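PDB 5XOM: glycosaminoglycan xylosylkinase from Hydra vulgaris, which probably transfers phosphate from ATP to the xylose of the glycosaminoglycan-protein linkage region, as a secretory-pathway kinase of the Fam20 family. Local coordinates for residues K81-T86 with S99-Q104; N275-H280 with N297-G302; F305-S310 with L364-L369. One frame throughout, in Å; residues are numbered along the deposited sequence.

Interaction 1. Residues K81-T86 with S99-Q104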
ATOM      1  N   LYS A  81     -23.937  -1.272  -7.246  1.00 27.85           N
ATOM      2  CA  LYS A  81     -25.295  -0.955  -7.668  1.00 30.76           C
ATOM      3  C   LYS A  81     -25.582   0.534  -7.514  1.00 33.53           C
ATOM      4  O   LYS A  81     -25.214   1.156  -6.514  1.00 26.75           O
ATOM      5  CB  LYS A  81     -26.299  -1.771  -6.847  1.00 34.96           C
ATOM      6  CG  LYS A  81     -27.762  -1.462  -7.136  1.00 45.36           C
ATOM      7  CD  LYS A  81     -28.693  -2.339  -6.304  1.00 46.63           C
ATOM      8  CE  LYS A  81     -30.155  -2.059  -6.627  1.00 58.82           C
ATOM      9  NZ  LYS A  81     -30.569  -0.685  -6.220  1.00 63.09           N
ATOM     10  N   ILE A  82     -26.255   1.103  -8.509  1.00 30.15           N
ATOM     11  CA  ILE A  82     -26.673   2.500  -8.472  1.00 29.27           C
ATOM     12  C   ILE A  82     -28.012   2.587  -7.748  1.00 35.16           C
ATOM     13  O   ILE A  82     -29.003   1.990  -8.182  1.00 33.77           O
ATOM     14  CB  ILE A  82     -26.772   3.080  -9.890  1.00 32.07           C
ATOM     15  CG1 ILE A  82     -25.397   3.067 -10.563  1.00 22.01           C
ATOM     16  CG2 ILE A  82     -27.364   4.491  -9.859  1.00 20.69           C
ATOM     17  CD1 ILE A  82     -25.446   3.386 -12.048  1.00 21.77           C
ATOM     18  N   THR A  83     -28.054   3.353  -6.657  1.00 31.84           N
ATOM     19  CA  THR A  83     -29.281   3.470  -5.882  1.00 33.48           C
ATOM     20  C   THR A  83     -30.030   4.769  -6.124  1.00 31.02           C
ATOM     21  O   THR A  83     -31.232   4.824  -5.856  1.00 37.86           O
ATOM     22  CB  THR A  83     -28.987   3.330  -4.379  1.00 33.30           C
ATOM     23  OG1 THR A  83     -28.173   4.422  -3.943  1.00 37.12           O
ATOM     24  CG2 THR A  83     -28.271   2.022  -4.091  1.00 29.45           C
ATOM     25  N   GLN A  84     -29.364   5.803  -6.638  1.00 29.59           N
ATOM     26  CA  GLN A  84     -30.011   7.063  -6.981  1.00 32.17           C
ATOM     27  C   GLN A  84     -29.283   7.667  -8.172  1.00 32.39           C
ATOM     28  O   GLN A  84     -28.098   7.405  -8.383  1.00 28.08           O
ATOM     29  CB  GLN A  84     -29.993   8.080  -5.826  1.00 41.49           C
ATOM     30  CG  GLN A  84     -30.412   7.552  -4.464  1.00 49.16           C
ATOM     31  CD  GLN A  84     -31.895   7.260  -4.382  1.00 55.90           C
ATOM     32  OE1 GLN A  84     -32.674   7.685  -5.239  1.00 62.35           O
ATOM     33  NE2 GLN A  84     -32.294   6.517  -3.356  1.00 48.10           N
ATOM     34  N   ALA A  85     -30.000   8.490  -8.939  1.00 29.60           N
ATOM     35  CA  ALA A  85     -29.403   9.199 -10.062  1.00 27.68           C
ATOM     36  C   ALA A  85     -30.099  10.542 -10.237  1.00 30.31           C
ATOM     37  O   ALA A  85     -31.326  10.620 -10.171  1.00 31.88           O
ATOM     38  CB  ALA A  85     -29.500   8.383 -11.360  1.00 23.86           C
ATOM     39  N   THR A  86     -29.309  11.595 -10.452  1.00 33.13           N
ATOM     40  CA  THR A  86     -29.863  12.924 -10.678  1.00 32.34           C
ATOM     41  C   THR A  86     -28.918  13.745 -11.546  1.00 31.27           C
ATOM     42  O   THR A  86     -27.889  13.259 -12.022  1.00 31.15           O
ATOM     43  CB  THR A  86     -30.149  13.643  -9.356  1.00 36.12           C
ATOM     44  OG1 THR A  86     -30.799  14.891  -9.631  1.00 46.14           O
ATOM     45  CG2 THR A  86     -28.867  13.897  -8.595  1.00 25.96           C
ATOM     46  N   SER A  99     -25.521   7.694  -6.945  1.00 27.87           N
ATOM     47  CA  SER A  99     -25.254   7.192  -5.606  1.00 28.74           C
ATOM     48  C   SER A  99     -24.994   5.694  -5.703  1.00 31.52           C
ATOM     49  O   SER A  99     -25.861   4.950  -6.159  1.00 33.77           O
ATOM     50  CB  SER A  99     -26.429   7.467  -4.678  1.00 31.30           C
ATOM     51  OG  SER A  99     -26.550   8.858  -4.470  1.00 32.14           O
ATOM     52  N   LEU A 100     -23.802   5.259  -5.291  1.00 28.54           N
ATOM     53  CA  LEU A 100     -23.477   3.843  -5.307  1.00 26.19           C
ATOM     54  C   LEU A 100     -23.690   3.215  -3.934  1.00 34.64           C
ATOM     55  O   LEU A 100     -23.417   3.827  -2.891  1.00 34.77           O
ATOM     56  CB  LEU A 100     -22.037   3.594  -5.761  1.00 18.83           C
ATOM     57  CG  LEU A 100     -21.648   4.297  -7.060  1.00 30.26           C
ATOM     58  CD1 LEU A 100     -20.161   4.116  -7.320  1.00 25.25           C
ATOM     59  CD2 LEU A 100     -22.520   3.810  -8.229  1.00 21.60           C
ATOM     60  N   ASP A 101     -24.167   1.972  -3.949  1.00 34.17           N
ATOM     61  CA  ASP A 101     -24.552   1.258  -2.743  1.00 32.84           C
ATOM     62  C   ASP A 101     -23.321   0.880  -1.928  1.00 36.13           C
ATOM     63  O   ASP A 101     -22.195   0.815  -2.435  1.00 29.95           O
ATOM     64  CB  ASP A 101     -25.360   0.015  -3.109  1.00 36.21           C
ATOM     65  CG  ASP A 101     -26.299  -0.421  -2.002  1.00 43.49           C
ATOM     66  OD1 ASP A 101     -26.389   0.285  -0.978  1.00 47.01           O
ATOM     67  OD2 ASP A 101     -26.969  -1.464  -2.174  1.00 45.27           O
ATOM     68  N   GLY A 102     -23.557   0.618  -0.647  1.00 36.86           N
ATOM     69  CA  GLY A 102     -22.531   0.183   0.274  1.00 31.91           C
ATOM     70  C   GLY A 102     -23.014   0.346   1.703  1.00 38.85           C
ATOM     71  O   GLY A 102     -24.137   0.807   1.942  1.00 37.86           O
ATOM     72  N   PRO A 103     -22.192  -0.042   2.683  1.00 40.52           N
ATOM     73  CA  PRO A 103     -22.554   0.245   4.084  1.00 40.55           C
ATOM     74  C   PRO A 103     -22.853   1.716   4.294  1.00 38.62           C
ATOM     75  O   PRO A 103     -23.767   2.073   5.045  1.00 47.98           O
ATOM     76  CB  PRO A 103     -21.315  -0.207   4.868  1.00 37.76           C
ATOM     77  CG  PRO A 103     -20.632  -1.193   3.971  1.00 41.28           C
ATOM     78  CD  PRO A 103     -20.881  -0.703   2.571  1.00 36.56           C
ATOM     79  N   GLN A 104     -22.084   2.577   3.641  1.00 39.48           N
ATOM     80  CA  GLN A 104     -22.398   3.982   3.443  1.00 40.76           C
ATOM     81  C   GLN A 104     -22.522   4.240   1.944  1.00 44.11           C
ATOM     82  O   GLN A 104     -21.932   3.526   1.128  1.00 44.81           O
ATOM     83  CB  GLN A 104     -21.315   4.868   4.060  1.00 45.48           C
ATOM     84  CG  GLN A 104     -19.916   4.309   3.811  1.00 62.37           C
ATOM     85  CD  GLN A 104     -18.796   5.206   4.308  1.00 66.74           C
ATOM     86  OE1 GLN A 104     -19.015   6.365   4.665  1.00 65.80           O
ATOM     87  NE2 GLN A 104     -17.583   4.659   4.349  1.00 63.18           N
TER
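The Asp101 carboxylate is approached by the Thr83 methyl, whose CG2 lies 3.8 Å from Asp101 CG and almost as close to both oxygens, while Gly102 N donates to OD1 from above the carboxylate plane. At the carbonyl of Ser99, Thr83 N meets the oxygen nearly end-on and Thr83 OG1 comes in well above the plane. Both lie at the open end of the antiparallel beta hairpin 82-86/96-100, whose first strand forms an edge of the five-stranded sheet, consistent with the N-lobe of a kinase fold. Ile82 and Leu100 form a non-hydrogen-bonded pair, and Ile82 CG1 reaches Leu100 CD2 at 3.8 Å on the face that also carries Phe98. Just past the strand end, Asp101 N still bonds to Lys81 O at 2.9 Å, and Asp101 O receives Trp50 NE1 from helix 49-56. On the face of Gln84, Ser99 OG turns to Asn107 in the next strand while Ser99 CB lies alongside CB and CG of Gln84. Thr83 OG1 sits between its own backbone N and carbonyl carbon (chi1 65°), which brings it 3.2 Å from Ser99 O, the oxygen that Thr83 N already holds at 2.8 Å.

Interaction 2. Residues N275-H280 with N297-G302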
ATOM      1  N   ASN A 275      -5.170  20.029 -21.618  1.00 28.14           N
ATOM      2  CA  ASN A 275      -6.254  20.712 -20.914  1.00 25.42           C
ATOM      3  C   ASN A 275      -5.909  22.192 -20.825  1.00 31.32           C
ATOM      4  O   ASN A 275      -5.117  22.613 -19.976  1.00 28.78           O
ATOM      5  CB  ASN A 275      -6.468  20.109 -19.528  1.00 23.64           C
ATOM      6  CG  ASN A 275      -7.489  20.887 -18.697  1.00 33.29           C
ATOM      7  OD1 ASN A 275      -7.446  20.879 -17.466  1.00 39.62           O
ATOM      8  ND2 ASN A 275      -8.428  21.534 -19.363  1.00 31.48           N
ATOM      9  N   ALA A 276      -6.521  22.994 -21.694  1.00 25.62           N
ATOM     10  CA  ALA A 276      -6.321  24.433 -21.706  1.00 26.53           C
ATOM     11  C   ALA A 276      -7.429  25.175 -20.979  1.00 28.15           C
ATOM     12  O   ALA A 276      -7.570  26.386 -21.160  1.00 35.93           O
ATOM     13  CB  ALA A 276      -6.205  24.937 -23.140  1.00 28.90           C
ATOM     14  N   ASP A 277      -8.208  24.483 -20.146  1.00 29.17           N
ATOM     15  CA  ASP A 277      -9.473  25.017 -19.660  1.00 30.87           C
ATOM     16  C   ASP A 277      -9.549  25.066 -18.135  1.00 34.27           C
ATOM     17  O   ASP A 277     -10.645  25.172 -17.579  1.00 32.98           O
ATOM     18  CB  ASP A 277     -10.615  24.161 -20.220  1.00 36.93           C
ATOM     19  CG  ASP A 277     -11.968  24.851 -20.156  1.00 48.79           C
ATOM     20  OD1 ASP A 277     -12.080  26.004 -20.626  1.00 52.02           O
ATOM     21  OD2 ASP A 277     -12.924  24.232 -19.642  1.00 54.91           O
ATOM     22  N   ARG A 278      -8.411  25.065 -17.440  1.00 34.03           N
ATOM     23  CA  ARG A 278      -8.431  25.217 -15.986  1.00 34.07           C
ATOM     24  C   ARG A 278      -8.368  26.705 -15.623  1.00 37.67           C
ATOM     25  O   ARG A 278      -7.382  27.219 -15.095  1.00 38.44           O
ATOM     26  CB  ARG A 278      -7.301  24.418 -15.344  1.00 28.86           C
ATOM     27  CG  ARG A 278      -7.565  24.090 -13.873  1.00 33.03           C
ATOM     28  CD  ARG A 278      -6.480  23.209 -13.263  1.00 35.96           C
ATOM     29  NE  ARG A 278      -6.288  21.961 -14.000  1.00 34.83           N
ATOM     30  CZ  ARG A 278      -6.983  20.848 -13.787  1.00 32.55           C
ATOM     31  NH1 ARG A 278      -7.928  20.821 -12.858  1.00 33.47           N
ATOM     32  NH2 ARG A 278      -6.732  19.759 -14.503  1.00 30.98           N
ATOM     33  N   HIS A 279      -9.471  27.401 -15.917  1.00 36.10           N
ATOM     34  CA  HIS A 279      -9.538  28.834 -15.645  1.00 39.26           C
ATOM     35  C   HIS A 279      -9.733  29.126 -14.161  1.00 40.57           C
ATOM     36  O   HIS A 279      -9.286  30.172 -13.675  1.00 40.87           O
ATOM     37  CB  HIS A 279     -10.656  29.478 -16.474  1.00 34.95           C
ATOM     38  CG  HIS A 279     -11.967  28.756 -16.396  1.00 40.21           C
ATOM     39  ND1 HIS A 279     -12.779  28.803 -15.283  1.00 42.29           N
ATOM     40  CD2 HIS A 279     -12.609  27.976 -17.298  1.00 41.23           C
ATOM     41  CE1 HIS A 279     -13.862  28.076 -15.500  1.00 40.30           C
ATOM     42  NE2 HIS A 279     -13.784  27.564 -16.716  1.00 36.11           N
ATOM     43  N   HIS A 280     -10.385  28.222 -13.434  1.00 39.16           N
ATOM     44  CA  HIS A 280     -10.418  28.236 -11.978  1.00 38.61           C
ATOM     45  C   HIS A 280      -9.818  26.934 -11.472  1.00 37.23           C
ATOM     46  O   HIS A 280     -10.107  25.864 -12.012  1.00 37.34           O
ATOM     47  CB  HIS A 280     -11.848  28.381 -11.438  1.00 37.49           C
ATOM     48  CG  HIS A 280     -12.429  29.747 -11.608  1.00 44.79           C
ATOM     49  ND1 HIS A 280     -12.770  30.265 -12.838  1.00 45.74           N
ATOM     50  CD2 HIS A 280     -12.734  30.704 -10.700  1.00 45.17           C
ATOM     51  CE1 HIS A 280     -13.257  31.482 -12.682  1.00 43.79           C
ATOM     52  NE2 HIS A 280     -13.246  31.773 -11.393  1.00 44.72           N
ATOM     53  N   ASN A 297     -10.758  16.873 -15.262  1.00 26.32           N
ATOM     54  CA  ASN A 297      -9.697  16.892 -16.260  1.00 26.87           C
ATOM     55  C   ASN A 297     -10.204  16.502 -17.643  1.00 27.58           C
ATOM     56  O   ASN A 297      -9.407  16.107 -18.500  1.00 25.40           O
ATOM     57  CB  ASN A 297      -8.555  15.969 -15.831  1.00 23.01           C
ATOM     58  CG  ASN A 297      -8.118  16.208 -14.398  1.00 27.94           C
ATOM     59  OD1 ASN A 297      -7.867  17.343 -13.998  1.00 28.74           O
ATOM     60  ND2 ASN A 297      -8.026  15.130 -13.613  1.00 24.88           N
ATOM     61  N   ALA A 298     -11.518  16.602 -17.874  1.00 22.33           N
ATOM     62  CA  ALA A 298     -12.144  15.987 -19.042  1.00 26.45           C
ATOM     63  C   ALA A 298     -12.000  16.796 -20.324  1.00 23.18           C
ATOM     64  O   ALA A 298     -12.221  16.243 -21.410  1.00 24.00           O
ATOM     65  CB  ALA A 298     -13.631  15.748 -18.787  1.00 25.02           C
ATOM     66  N   LYS A 299     -11.628  18.071 -20.248  1.00 25.31           N
ATOM     67  CA  LYS A 299     -11.484  18.854 -21.473  1.00 30.03           C
ATOM     68  C   LYS A 299     -10.043  18.754 -21.959  1.00 27.91           C
ATOM     69  O   LYS A 299      -9.285  19.719 -22.057  1.00 29.34           O
ATOM     70  CB  LYS A 299     -11.914  20.298 -21.246  1.00 28.46           C
ATOM     71  CG  LYS A 299     -12.325  20.985 -22.540  1.00 42.69           C
ATOM     72  CD  LYS A 299     -13.818  20.858 -22.796  1.00 45.42           C
ATOM     73  CE  LYS A 299     -14.599  21.738 -21.849  1.00 46.06           C
ATOM     74  NZ  LYS A 299     -14.251  23.164 -22.093  1.00 57.40           N
ATOM     75  N   SER A 300      -9.694  17.521 -22.304  1.00 23.59           N
ATOM     76  CA  SER A 300      -8.337  17.180 -22.680  1.00 24.58           C
ATOM     77  C   SER A 300      -8.406  16.080 -23.729  1.00 21.21           C
ATOM     78  O   SER A 300      -9.485  15.564 -24.051  1.00 19.74           O
ATOM     79  CB  SER A 300      -7.518  16.784 -21.440  1.00 24.63           C
ATOM     80  OG  SER A 300      -8.121  15.706 -20.751  1.00 36.06           O
ATOM     81  N   PHE A 301      -7.238  15.734 -24.271  1.00 23.77           N
ATOM     82  CA  PHE A 301      -7.127  14.757 -25.358  1.00 20.07           C
ATOM     83  C   PHE A 301      -8.152  15.041 -26.459  1.00 24.58           C
ATOM     84  O   PHE A 301      -8.844  14.143 -26.946  1.00 23.48           O
ATOM     85  CB  PHE A 301      -7.252  13.325 -24.829  1.00 19.23           C
ATOM     86  CG  PHE A 301      -6.152  12.942 -23.861  1.00 27.65           C
ATOM     87  CD1 PHE A 301      -4.871  12.647 -24.323  1.00 19.50           C
ATOM     88  CD2 PHE A 301      -6.401  12.862 -22.497  1.00 19.01           C
ATOM     89  CE1 PHE A 301      -3.855  12.295 -23.437  1.00 25.56           C
ATOM     90  CE2 PHE A 301      -5.390  12.509 -21.601  1.00 19.05           C
ATOM     91  CZ  PHE A 301      -4.113  12.228 -22.074  1.00 24.51           C
ATOM     92  N   GLY A 302      -8.249  16.312 -26.848  1.00 23.69           N
ATOM     93  CA  GLY A 302      -9.110  16.713 -27.942  1.00 27.15           C
ATOM     94  C   GLY A 302      -8.408  16.693 -29.288  1.00 27.32           C
ATOM     95  O   GLY A 302      -9.057  16.453 -30.307  1.00 30.88           O
TER
HETATM   96  O   HOH W   1      -9.046  22.227 -23.034  1.00 29.83           O
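This is a polar contact between two loops, in which Asp277 and Arg278 reach across to Lys299 and Asn297 near the centre of the chain. By sequence and position, 275-280 (after helix 259-273) matches the catalytic loop of the kinase fold, and 297-302 takes up the rest of the DFG-like Asp-Asn-Ala motif and what follows it, so the contact probably lies beside the active site. Arg278 NH2 donates to Asn297 OD1 over 2.7 Å in a nearly straight bond (169°). The oxygen lies at the guanidinium edge, in its plane, but the amide and guanidinium planes stand 60° apart. Two further partners fix the rotation of that guanidinium: Asp270 forms a salt bridge with NE, and Leu295 O accepts from NH1. The second pair is looser. Lys299, its chain kinked at three successive torsions from chi2 to chi4, curls back to bring NZ 3.0 Å from Asp277 OD2, a salt bridge whose hydrogen bond is weak; NZ also donates to Tyr126 O, and Tyr231 OH bonds to Asp277 OD1. A water also joins the backbones, accepting from Ala276 N at 3.0 Å and donating to Lys299 O at 2.7 Å. Asn275 CA adds a CH...O contact to the same oxygen. Asn275 CB and Ser300 CB meet at 4.0 Å, and Ser300 OG bonds to Asn297 O. Helix 259-273 packs against Arg278, Ser300 and Phe301, helix 132-144 meets Asn297, Ala298 and Phe301, and strand 221-224 touches His280.

Interaction 3. Residues F305-S310 with L364-L369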
ATOM      1  N   PHE A 305      -2.460  16.204 -32.353  1.00 26.44           N
ATOM      2  CA  PHE A 305      -1.459  16.764 -33.251  1.00 29.87           C
ATOM      3  C   PHE A 305      -1.010  18.159 -32.846  1.00 28.73           C
ATOM      4  O   PHE A 305      -0.049  18.677 -33.423  1.00 28.02           O
ATOM      5  CB  PHE A 305      -1.980  16.785 -34.699  1.00 28.30           C
ATOM      6  CG  PHE A 305      -2.558  15.470 -35.147  1.00 25.35           C
ATOM      7  CD1 PHE A 305      -1.784  14.327 -35.160  1.00 23.35           C
ATOM      8  CD2 PHE A 305      -3.871  15.392 -35.604  1.00 25.13           C
ATOM      9  CE1 PHE A 305      -2.320  13.105 -35.571  1.00 29.47           C
ATOM     10  CE2 PHE A 305      -4.407  14.185 -36.033  1.00 26.93           C
ATOM     11  CZ  PHE A 305      -3.628  13.037 -36.015  1.00 24.28           C
ATOM     12  N   VAL A 306      -1.682  18.782 -31.881  1.00 23.88           N
ATOM     13  CA  VAL A 306      -1.404  20.156 -31.481  1.00 29.70           C
ATOM     14  C   VAL A 306      -0.962  20.148 -30.025  1.00 35.07           C
ATOM     15  O   VAL A 306      -1.582  19.496 -29.177  1.00 33.34           O
ATOM     16  CB  VAL A 306      -2.638  21.059 -31.665  1.00 29.22           C
ATOM     17  CG1 VAL A 306      -2.368  22.471 -31.152  1.00 29.78           C
ATOM     18  CG2 VAL A 306      -3.074  21.086 -33.134  1.00 28.48           C
ATOM     19  N   ASP A 307       0.113  20.875 -29.746  1.00 32.86           N
ATOM     20  CA  ASP A 307       0.617  21.073 -28.389  1.00 36.68           C
ATOM     21  C   ASP A 307       0.482  22.552 -28.062  1.00 36.19           C
ATOM     22  O   ASP A 307       1.175  23.387 -28.662  1.00 41.74           O
ATOM     23  CB  ASP A 307       2.058  20.592 -28.273  1.00 28.01           C
ATOM     24  CG  ASP A 307       2.287  19.244 -28.970  1.00 30.89           C
ATOM     25  OD1 ASP A 307       3.324  19.067 -29.647  1.00 32.75           O
ATOM     26  OD2 ASP A 307       1.412  18.357 -28.848  1.00 30.53           O
ATOM     27  N   GLU A 308      -0.396  22.884 -27.107  1.00 34.63           N
ATOM     28  CA  GLU A 308      -0.651  24.296 -26.772  1.00 39.83           C
ATOM     29  C   GLU A 308       0.318  24.682 -25.662  1.00 38.11           C
ATOM     30  O   GLU A 308       0.050  24.505 -24.466  1.00 34.45           O
ATOM     31  CB  GLU A 308      -2.107  24.521 -26.370  1.00 43.00           C
ATOM     32  CG  GLU A 308      -3.134  24.184 -27.451  1.00 57.02           C
ATOM     33  CD  GLU A 308      -3.432  25.364 -28.366  1.00 63.13           C
ATOM     34  OE1 GLU A 308      -4.297  25.231 -29.241  1.00 77.39           O
ATOM     35  OE2 GLU A 308      -2.834  26.431 -28.194  1.00 61.65           O
ATOM     36  N   LYS A 309       1.460  25.240 -26.065  1.00 34.19           N
ATOM     37  CA  LYS A 309       2.513  25.596 -25.116  1.00 38.76           C
ATOM     38  C   LYS A 309       2.082  26.690 -24.151  1.00 37.89           C
ATOM     39  O   LYS A 309       2.685  26.820 -23.087  1.00 40.68           O
ATOM     40  CB  LYS A 309       3.772  26.005 -25.872  1.00 44.04           C
ATOM     41  CG  LYS A 309       4.488  24.841 -26.544  1.00 44.49           C
ATOM     42  CD  LYS A 309       5.735  25.313 -27.270  1.00 55.12           C
ATOM     43  CE  LYS A 309       6.451  24.154 -27.941  1.00 59.09           C
ATOM     44  NZ  LYS A 309       7.637  24.586 -28.747  1.00 60.32           N
ATOM     45  N   SER A 310       1.055  27.475 -24.495  1.00 30.59           N
ATOM     46  CA  SER A 310       0.565  28.482 -23.559  1.00 34.78           C
ATOM     47  C   SER A 310       0.104  27.870 -22.240  1.00 38.76           C
ATOM     48  O   SER A 310       0.077  28.571 -21.222  1.00 37.26           O
ATOM     49  CB  SER A 310      -0.581  29.280 -24.185  1.00 31.05           C
ATOM     50  OG  SER A 310      -1.683  28.437 -24.495  1.00 35.90           O
ATOM     51  N   LEU A 364       1.632  12.399 -25.796  1.00 23.50           N
ATOM     52  CA  LEU A 364       2.190  12.445 -24.442  1.00 27.81           C
ATOM     53  C   LEU A 364       3.714  12.443 -24.463  1.00 28.00           C
ATOM     54  O   LEU A 364       4.358  13.273 -23.812  1.00 35.56           O
ATOM     55  CB  LEU A 364       1.685  11.243 -23.649  1.00 22.47           C
ATOM     56  CG  LEU A 364       0.266  11.355 -23.123  1.00 33.49           C
ATOM     57  CD1 LEU A 364      -0.112  10.054 -22.464  1.00 29.94           C
ATOM     58  CD2 LEU A 364       0.138  12.534 -22.160  1.00 31.48           C
ATOM     59  N   ASP A 365       4.309  11.493 -25.189  1.00 30.02           N
ATOM     60  CA  ASP A 365       5.764  11.403 -25.236  1.00 31.71           C
ATOM     61  C   ASP A 365       6.364  12.628 -25.900  1.00 31.41           C
ATOM     62  O   ASP A 365       7.410  13.128 -25.466  1.00 31.78           O
ATOM     63  CB  ASP A 365       6.192  10.133 -25.974  1.00 26.68           C
ATOM     64  CG  ASP A 365       5.675   8.880 -25.308  1.00 38.68           C
ATOM     65  OD1 ASP A 365       5.440   7.881 -26.023  1.00 43.11           O
ATOM     66  OD2 ASP A 365       5.504   8.880 -24.073  1.00 43.17           O
ATOM     67  N   ARG A 366       5.721  13.124 -26.961  1.00 34.76           N
ATOM     68  CA  ARG A 366       6.190  14.349 -27.601  1.00 25.37           C
ATOM     69  C   ARG A 366       6.151  15.523 -26.633  1.00 28.24           C
ATOM     70  O   ARG A 366       7.100  16.311 -26.558  1.00 26.91           O
ATOM     71  CB  ARG A 366       5.350  14.646 -28.845  1.00 27.72           C
ATOM     72  CG  ARG A 366       5.837  15.844 -29.647  1.00 28.06           C
ATOM     73  CD  ARG A 366       5.027  16.021 -30.933  1.00 32.28           C
ATOM     74  NE  ARG A 366       3.649  16.383 -30.632  1.00 27.38           N
ATOM     75  CZ  ARG A 366       2.605  15.590 -30.850  1.00 32.83           C
ATOM     76  NH1 ARG A 366       2.784  14.391 -31.389  1.00 24.37           N
ATOM     77  NH2 ARG A 366       1.384  15.995 -30.525  1.00 23.96           N
ATOM     78  N   ARG A 367       5.065  15.650 -25.874  1.00 27.34           N
ATOM     79  CA  ARG A 367       4.931  16.801 -24.992  1.00 29.97           C
ATOM     80  C   ARG A 367       5.847  16.701 -23.778  1.00 28.33           C
ATOM     81  O   ARG A 367       6.244  17.731 -23.221  1.00 32.62           O
ATOM     82  CB  ARG A 367       3.477  16.945 -24.560  1.00 32.74           C
ATOM     83  CG  ARG A 367       2.566  17.414 -25.677  1.00 32.05           C
ATOM     84  CD  ARG A 367       1.113  17.123 -25.371  1.00 27.11           C
ATOM     85  NE  ARG A 367       0.302  17.267 -26.573  1.00 30.56           N
ATOM     86  CZ  ARG A 367      -0.942  16.816 -26.695  1.00 32.65           C
ATOM     87  NH1 ARG A 367      -1.525  16.189 -25.681  1.00 27.43           N
ATOM     88  NH2 ARG A 367      -1.605  16.988 -27.833  1.00 25.23           N
ATOM     89  N   LEU A 368       6.208  15.484 -23.368  1.00 29.46           N
ATOM     90  CA  LEU A 368       7.160  15.337 -22.274  1.00 31.15           C
ATOM     91  C   LEU A 368       8.516  15.915 -22.656  1.00 34.25           C
ATOM     92  O   LEU A 368       9.148  16.613 -21.852  1.00 37.42           O
ATOM     93  CB  LEU A 368       7.277  13.864 -21.879  1.00 30.04           C
ATOM     94  CG  LEU A 368       8.316  13.485 -20.818  1.00 33.42           C
ATOM     95  CD1 LEU A 368       8.120  14.300 -19.551  1.00 31.59           C
ATOM     96  CD2 LEU A 368       8.240  11.999 -20.511  1.00 36.89           C
ATOM     97  N   LEU A 369       8.960  15.681 -23.896  1.00 34.42           N
ATOM     98  CA  LEU A 369      10.203  16.294 -24.355  1.00 37.15           C
ATOM     99  C   LEU A 369      10.085  17.812 -24.416  1.00 36.31           C
ATOM    100  O   LEU A 369      11.052  18.528 -24.130  1.00 35.03           O
ATOM    101  CB  LEU A 369      10.614  15.743 -25.718  1.00 41.90           C
ATOM    102  CG  LEU A 369      11.015  14.271 -25.752  1.00 49.85           C
ATOM    103  CD1 LEU A 369      11.446  13.882 -27.156  1.00 49.94           C
ATOM    104  CD2 LEU A 369      12.122  13.992 -24.741  1.00 59.44           C
TER
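Charge pairing dominates here: the carboxylate of Asp307 takes both Arg366 and Arg367, neighbours on helix 358-382, in one salt-bridge network. Arg366 grips it side-on. Its NE donates to Asp307 OD1 at 2.9 Å and its NH2 to Asp307 OD2 at 2.9 Å, each bond using the syn lone pair, and the two flat groups lie only 22° from coplanar. A bend at chi3 (67°) turns the Arg366 guanidinium to present this edge. Arg367 comes from another direction: its chain runs extended from CG to NE, and NE meets Asp307 OD2 at 2.8 Å from above the carboxylate plane, with the guanidinium and carboxylate planes 79° apart.

Main-chain carbonyls take up further N-H groups. Arg367 NH2 makes a weak, bent bond to Val306 O at 2.8 Å, while Arg367 NH1 bonds to Leu272 O near the end of helix 259-273. Arg366 NH2, already used by Asp307, also donates to Pro304 O.

Apolar packing adds little; the CG methylene of Arg367 lies 3.5 Å from Asp307 OD2, a carbon-to-carboxylate contact that follows from the bond at NE. With three N-H groups on its two oxygens and two positive charges around it, the Asp307 carboxylate would be expected to stay ionised, holding the loop around Asp307 to helix 358-382 at a partly solvent-accessible surface.

Interactions 2 and 3 are neighbours, their centres about 14 Å apart, and they touch where Phe301 CE1 packs 4.2 Å from Leu364 CD2. Helix 259-273 is shared by both: Ile273 packs against Phe301, and Phe271 against Arg367. Arg229 ties them again, bonding to Ala276 O and to Ser310 OG. Interaction 1 stands apart on the N-terminal sheet, its centre about 28 Å from that of interaction 2 and about 39 Å from that of interaction 3, on opposite sides of the chain's centre from the latter. Of the three, interaction 2 is probably closest to the catalytic centre, where no nucleotide is bound in this model.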